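Long-range contact in hypothetical protein (Staphylococcus aureus subsp. aureus, PDB 1QYI), which is of unknown function but carries a haloacid dehalogenase (HAD)-like domain, so it is probably a hydrolase, perhaps a phosphatase: residues I208-K221 against R240-L254. Numbering follows the deposited sequence.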
loop_
_atom_site.group_PDB
_atom_site.type_symbol
_atom_site.label_atom_id
_atom_site.label_comp_id
_atom_site.label_asym_id
_atom_site.label_seq_id
_atom_site.Cartn_x
_atom_site.Cartn_y
_atom_site.Cartn_z
ATOM N N ILE A 208 -7.787 -8.700 -2.891
ATOM C CA ILE A 208 -8.141 -8.080 -1.623
ATOM C C ILE A 208 -8.772 -9.194 -0.807
ATOM O O ILE A 208 -8.758 -9.171 0.421
ATOM C CB ILE A 208 -9.161 -6.916 -1.812
ATOM C CG1 ILE A 208 -9.355 -6.186 -0.490
ATOM C CG2 ILE A 208 -10.520 -7.453 -2.287
ATOM C CD1 ILE A 208 -10.178 -4.927 -0.629
ATOM N N TYR A 209 -9.312 -10.182 -1.514
ATOM C CA TYR A 209 -9.935 -11.334 -0.882
ATOM C C TYR A 209 -8.918 -12.425 -0.537
ATOM O O TYR A 209 -9.252 -13.384 0.144
ATOM C CB TYR A 209 -11.009 -11.902 -1.802
ATOM C CG TYR A 209 -12.140 -10.955 -2.063
ATOM C CD1 TYR A 209 -13.135 -10.743 -1.113
ATOM C CD2 TYR A 209 -12.249 -10.307 -3.294
ATOM C CE1 TYR A 209 -14.225 -9.918 -1.395
ATOM C CE2 TYR A 209 -13.325 -9.478 -3.580
ATOM C CZ TYR A 209 -14.315 -9.289 -2.630
ATOM O OH TYR A 209 -15.406 -8.491 -2.933
ATOM N N GLN A 210 -7.684 -12.283 -1.006
ATOM C CA GLN A 210 -6.663 -13.282 -0.711
ATOM C C GLN A 210 -5.507 -12.592 -0.023
ATOM O O GLN A 210 -4.340 -12.820 -0.348
ATOM C CB GLN A 210 -6.161 -13.953 -1.990
ATOM C CG GLN A 210 -7.265 -14.246 -2.985
ATOM C CD GLN A 210 -6.816 -15.148 -4.102
ATOM O OE1 GLN A 210 -7.511 -15.296 -5.102
ATOM N NE2 GLN A 210 -5.656 -15.776 -3.933
ATOM N N GLU A 211 -5.846 -11.736 0.934
ATOM C CA GLU A 211 -4.865 -10.972 1.687
ATOM C C GLU A 211 -4.017 -11.913 2.560
ATOM O O GLU A 211 -4.499 -12.925 3.076
ATOM C CB GLU A 211 -5.603 -9.929 2.539
ATOM C CG GLU A 211 -4.793 -8.693 2.916
ATOM C CD GLU A 211 -4.705 -7.644 1.799
ATOM O OE1 GLU A 211 -5.751 -7.200 1.290
ATOM O OE2 GLU A 211 -3.581 -7.248 1.436
ATOM N N ILE A 212 -2.739 -11.571 2.692
ATOM C CA ILE A 212 -1.779 -12.337 3.483
ATOM C C ILE A 212 -2.036 -12.157 4.989
ATOM O O ILE A 212 -1.896 -11.064 5.535
ATOM C CB ILE A 212 -0.327 -11.907 3.159
ATOM C CG1 ILE A 212 -0.311 -10.819 2.084
ATOM C CG2 ILE A 212 0.445 -13.090 2.618
ATOM C CD1 ILE A 212 -1.025 -9.493 2.447
ATOM N N ILE A 213 -2.406 -13.241 5.656
ATOM C CA ILE A 213 -2.693 -13.178 7.073
ATOM C C ILE A 213 -1.404 -13.253 7.886
ATOM O O ILE A 213 -0.453 -13.937 7.496
ATOM C CB ILE A 213 -3.611 -14.343 7.510
ATOM C CG1 ILE A 213 -4.565 -14.747 6.377
ATOM C CG2 ILE A 213 -4.354 -13.952 8.774
ATOM C CD1 ILE A 213 -5.590 -13.698 5.980
ATOM N N LEU A 214 -1.371 -12.552 9.016
ATOM C CA LEU A 214 -0.190 -12.573 9.868
ATOM C C LEU A 214 -0.381 -13.633 10.951
ATOM O O LEU A 214 0.563 -14.333 11.320
ATOM C CB LEU A 214 0.052 -11.194 10.489
ATOM C CG LEU A 214 0.610 -10.076 9.594
ATOM C CD1 LEU A 214 0.375 -8.746 10.285
ATOM C CD2 LEU A 214 2.099 -10.276 9.310
ATOM N N ARG A 215 -1.613 -13.758 11.437
ATOM C CA ARG A 215 -1.948 -14.743 12.458
ATOM C C ARG A 215 -3.229 -15.505 12.086
ATOM O O ARG A 215 -4.211 -14.899 11.659
ATOM C CB ARG A 215 -2.135 -14.052 13.807
ATOM C CG ARG A 215 -0.842 -13.644 14.473
ATOM C CD ARG A 215 -0.678 -14.362 15.797
ATOM N NE ARG A 215 -0.062 -15.674 15.665
ATOM C CZ ARG A 215 -0.202 -16.640 16.563
ATOM N NH1 ARG A 215 -0.941 -16.436 17.642
ATOM N NH2 ARG A 215 0.408 -17.803 16.392
ATOM N N PRO A 216 -3.235 -16.843 12.257
ATOM C CA PRO A 216 -4.409 -17.664 11.932
ATOM C C PRO A 216 -5.667 -17.008 12.457
ATOM O O PRO A 216 -5.782 -16.771 13.650
ATOM C CB PRO A 216 -4.122 -18.980 12.647
ATOM C CG PRO A 216 -2.636 -19.066 12.597
ATOM C CD PRO A 216 -2.192 -17.655 12.906
ATOM N N VAL A 217 -6.606 -16.721 11.565
ATOM C CA VAL A 217 -7.855 -16.062 11.934
ATOM C C VAL A 217 -8.632 -16.775 13.039
ATOM O O VAL A 217 -9.128 -16.139 13.977
ATOM C CB VAL A 217 -8.748 -15.907 10.699
ATOM C CG1 VAL A 217 -10.013 -15.148 11.048
ATOM C CG2 VAL A 217 -7.971 -15.185 9.614
ATOM N N ASP A 218 -8.740 -18.096 12.929
ATOM C CA ASP A 218 -9.455 -18.884 13.925
ATOM C C ASP A 218 -8.877 -18.658 15.328
ATOM O O ASP A 218 -9.596 -18.762 16.324
ATOM C CB ASP A 218 -9.397 -20.364 13.546
ATOM C CG ASP A 218 -7.999 -20.931 13.638
ATOM O OD1 ASP A 218 -7.032 -20.192 13.352
ATOM O OD2 ASP A 218 -7.868 -22.123 13.987
ATOM N N GLU A 219 -7.584 -18.345 15.401
ATOM C CA GLU A 219 -6.915 -18.084 16.679
ATOM C C GLU A 219 -7.195 -16.663 17.178
ATOM O O GLU A 219 -7.356 -16.451 18.381
ATOM C CB GLU A 219 -5.403 -18.282 16.537
ATOM C CG GLU A 219 -4.833 -19.462 17.310
ATOM C CD GLU A 219 -3.330 -19.634 17.100
ATOM O OE1 GLU A 219 -2.922 -20.004 15.974
ATOM O OE2 GLU A 219 -2.557 -19.390 18.055
ATOM N N VAL A 220 -7.248 -15.693 16.261
ATOM C CA VAL A 220 -7.519 -14.311 16.651
ATOM C C VAL A 220 -9.003 -14.117 16.951
ATOM O O VAL A 220 -9.365 -13.244 17.729
ATOM C CB VAL A 220 -7.084 -13.273 15.562
ATOM C CG1 VAL A 220 -5.755 -13.665 14.960
ATOM C CG2 VAL A 220 -8.152 -13.131 14.507
ATOM N N LYS A 221 -9.859 -14.934 16.345
ATOM C CA LYS A 221 -11.289 -14.817 16.587
ATOM C C LYS A 221 -11.608 -15.174 18.034
ATOM O O LYS A 221 -12.628 -14.742 18.571
ATOM C CB LYS A 221 -12.080 -15.725 15.649
ATOM C CG LYS A 221 -12.273 -15.198 14.237
ATOM C CD LYS A 221 -12.910 -16.275 13.366
ATOM C CE LYS A 221 -13.209 -15.772 11.958
ATOM N NZ LYS A 221 -13.627 -16.876 11.040
ATOM N N ARG A 240 -5.153 2.306 5.526
ATOM C CA ARG A 240 -5.870 1.732 4.397
ATOM C C ARG A 240 -7.202 2.449 4.182
ATOM O O ARG A 240 -7.829 2.908 5.142
ATOM C CB ARG A 240 -6.179 0.255 4.661
ATOM C CG ARG A 240 -4.982 -0.664 4.795
ATOM C CD ARG A 240 -5.459 -2.099 4.930
ATOM N NE ARG A 240 -4.400 -3.067 4.672
ATOM C CZ ARG A 240 -4.573 -4.191 3.987
ATOM N NH1 ARG A 240 -5.765 -4.502 3.485
ATOM N NH2 ARG A 240 -3.546 -5.006 3.804
ATOM N N PRO A 241 -7.642 2.581 2.921
ATOM C CA PRO A 241 -8.929 3.249 2.707
ATOM C C PRO A 241 -10.068 2.332 3.179
ATOM O O PRO A 241 -9.840 1.172 3.564
ATOM C CB PRO A 241 -8.949 3.505 1.195
ATOM C CG PRO A 241 -8.074 2.412 0.643
ATOM C CD PRO A 241 -6.928 2.399 1.643
ATOM N N TYR A 242 -11.290 2.847 3.133
ATOM C CA TYR A 242 -12.468 2.105 3.579
ATOM C C TYR A 242 -12.615 0.681 3.081
ATOM O O TYR A 242 -12.733 -0.247 3.872
ATOM C CB TYR A 242 -13.748 2.855 3.211
ATOM C CG TYR A 242 -14.994 2.116 3.647
ATOM C CD1 TYR A 242 -15.287 1.951 5.011
ATOM C CD2 TYR A 242 -15.879 1.582 2.711
ATOM C CE1 TYR A 242 -16.433 1.278 5.429
ATOM C CE2 TYR A 242 -17.029 0.907 3.114
ATOM C CZ TYR A 242 -17.302 0.760 4.477
ATOM O OH TYR A 242 -18.450 0.111 4.879
ATOM N N THR A 243 -12.635 0.515 1.766
ATOM C CA THR A 243 -12.821 -0.797 1.182
ATOM C C THR A 243 -11.695 -1.782 1.483
ATOM O O THR A 243 -11.946 -2.959 1.752
ATOM C CB THR A 243 -12.966 -0.691 -0.330
ATOM O OG1 THR A 243 -11.685 -0.378 -0.906
ATOM C CG2 THR A 243 -13.959 0.416 -0.674
ATOM N N GLU A 244 -10.458 -1.304 1.416
ATOM C CA GLU A 244 -9.302 -2.147 1.680
ATOM C C GLU A 244 -9.244 -2.628 3.125
ATOM O O GLU A 244 -8.437 -3.494 3.470
ATOM C CB GLU A 244 -8.020 -1.395 1.303
ATOM C CG GLU A 244 -7.594 -1.648 -0.146
ATOM C CD GLU A 244 -6.888 -0.462 -0.791
ATOM O OE1 GLU A 244 -5.953 0.086 -0.166
ATOM O OE2 GLU A 244 -7.259 -0.093 -1.930
ATOM N N THR A 245 -10.115 -2.064 3.959
ATOM C CA THR A 245 -10.211 -2.424 5.371
ATOM C C THR A 245 -11.434 -3.321 5.602
ATOM O O THR A 245 -11.319 -4.445 6.101
ATOM C CB THR A 245 -10.363 -1.169 6.256
ATOM O OG1 THR A 245 -9.433 -0.172 5.820
ATOM C CG2 THR A 245 -10.100 -1.502 7.711
ATOM N N VAL A 246 -12.608 -2.816 5.240
ATOM C CA VAL A 246 -13.846 -3.568 5.420
ATOM C C VAL A 246 -13.879 -4.914 4.673
ATOM O O VAL A 246 -14.019 -5.959 5.304
ATOM C CB VAL A 246 -15.076 -2.715 5.019
ATOM C CG1 VAL A 246 -16.305 -3.598 4.845
ATOM C CG2 VAL A 246 -15.341 -1.683 6.103
ATOM N N VAL A 247 -13.744 -4.887 3.346
ATOM C CA VAL A 247 -13.788 -6.098 2.541
ATOM C C VAL A 247 -12.913 -7.223 3.077
ATOM O O VAL A 247 -13.388 -8.343 3.271
ATOM C CB VAL A 247 -13.395 -5.801 1.081
ATOM C CG1 VAL A 247 -13.467 -7.064 0.241
ATOM C CG2 VAL A 247 -14.318 -4.735 0.512
ATOM N N PRO A 248 -11.626 -6.946 3.330
ATOM C CA PRO A 248 -10.743 -7.997 3.848
ATOM C C PRO A 248 -11.255 -8.572 5.172
ATOM O O PRO A 248 -11.440 -9.781 5.303
ATOM C CB PRO A 248 -9.402 -7.281 4.009
ATOM C CG PRO A 248 -9.474 -6.179 2.981
ATOM C CD PRO A 248 -10.886 -5.692 3.114
ATOM N N PHE A 249 -11.490 -7.699 6.147
ATOM C CA PHE A 249 -11.978 -8.132 7.453
ATOM C C PHE A 249 -13.307 -8.866 7.344
ATOM O O PHE A 249 -13.569 -9.823 8.077
ATOM C CB PHE A 249 -12.115 -6.935 8.407
ATOM C CG PHE A 249 -10.853 -6.621 9.172
ATOM C CD1 PHE A 249 -9.650 -6.404 8.507
ATOM C CD2 PHE A 249 -10.867 -6.536 10.560
ATOM C CE1 PHE A 249 -8.483 -6.108 9.212
ATOM C CE2 PHE A 249 -9.701 -6.239 11.272
ATOM C CZ PHE A 249 -8.509 -6.025 10.589
ATOM N N GLU A 250 -14.137 -8.408 6.422
ATOM C CA GLU A 250 -15.441 -8.998 6.170
ATOM C C GLU A 250 -15.261 -10.441 5.695
ATOM O O GLU A 250 -15.755 -11.372 6.326
ATOM C CB GLU A 250 -16.155 -8.139 5.122
ATOM C CG GLU A 250 -17.192 -8.842 4.288
ATOM C CD GLU A 250 -18.195 -9.587 5.116
ATOM O OE1 GLU A 250 -18.759 -8.979 6.048
ATOM O OE2 GLU A 250 -18.421 -10.781 4.827
ATOM N N ASN A 251 -14.535 -10.611 4.593
ATOM C CA ASN A 251 -14.261 -11.925 4.013
ATOM C C ASN A 251 -13.614 -12.879 5.022
ATOM O O ASN A 251 -13.873 -14.081 4.998
ATOM C CB ASN A 251 -13.369 -11.747 2.770
ATOM C CG ASN A 251 -12.726 -13.050 2.287
ATOM O OD1 ASN A 251 -11.516 -13.245 2.419
ATOM N ND2 ASN A 251 -13.532 -13.935 1.715
ATOM N N LEU A 252 -12.797 -12.337 5.920
ATOM C CA LEU A 252 -12.101 -13.150 6.916
ATOM C C LEU A 252 -12.921 -13.515 8.145
ATOM O O LEU A 252 -12.596 -14.476 8.846
ATOM C CB LEU A 252 -10.824 -12.443 7.359
ATOM C CG LEU A 252 -9.780 -12.240 6.260
ATOM C CD1 LEU A 252 -8.739 -11.248 6.735
ATOM C CD2 LEU A 252 -9.148 -13.576 5.903
ATOM N N GLY A 253 -13.978 -12.753 8.410
ATOM C CA GLY A 253 -14.814 -13.026 9.570
ATOM C C GLY A 253 -14.359 -12.294 10.825
ATOM O O GLY A 253 -14.640 -12.727 11.938
ATOM N N LEU A 254 -13.661 -11.176 10.655
ATOM C CA LEU A 254 -13.181 -10.417 11.799
ATOM C C LEU A 254 -14.067 -9.205 12.039
ATOM O O LEU A 254 -14.212 -8.739 13.170
ATOM C CB LEU A 254 -11.738 -9.969 11.566
ATOM C CG LEU A 254 -10.724 -11.080 11.290
ATOM C CD1 LEU A 254 -9.390 -10.470 10.909
ATOM C CD2 LEU A 254 -10.583 -11.982 12.507
#
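I208 places CG1 anti to its backbone N (chi1 -173°), and an extended chi2 carries CD1 onto the side of helix 242-252, 3.7 Å from V247 CB. E211 is also anti at chi1, and its bend at chi2 (80°) turns the carboxylate to R240. The contact belongs to the HAD-like, Rossmann-type domain with its parallel sheet. The linker that follows helix 172-195 runs along helix 242-252 and then enters helix 217-229. I208 CG1 also packs on the ring of P248, 3.5 Å from CG. V247 CG1 lies 3.4 Å from Y209 CE1, while N251 CB sits at the edge of the same ring.

The salt bridge of E211 and R240 is two-pronged but long. R240 NH2 to E211 OE2 is 3.3 Å. R240 NH1 to E211 OE1 is 3.5 Å. Both bonds are weak. The carboxylate and guanidinium planes stand 76° apart. R240 NH1 also donates to E244 O, in the guanidinium plane. NH2 has a second salt bridge, to D9, and together these bonds would fix the guanidinium's rotation.

Further along, I213 and L252 meet tip to tip through CD1 and CD2. L254 CD2 touches both V217 CG1 and V220 CG2 of helix 217-229. G253 closes helix 242-252 in a Schellman motif. Beside that turn, the extended K221 chain brings NZ within 3.4 Å of L252 O, a weak hydrogen bond.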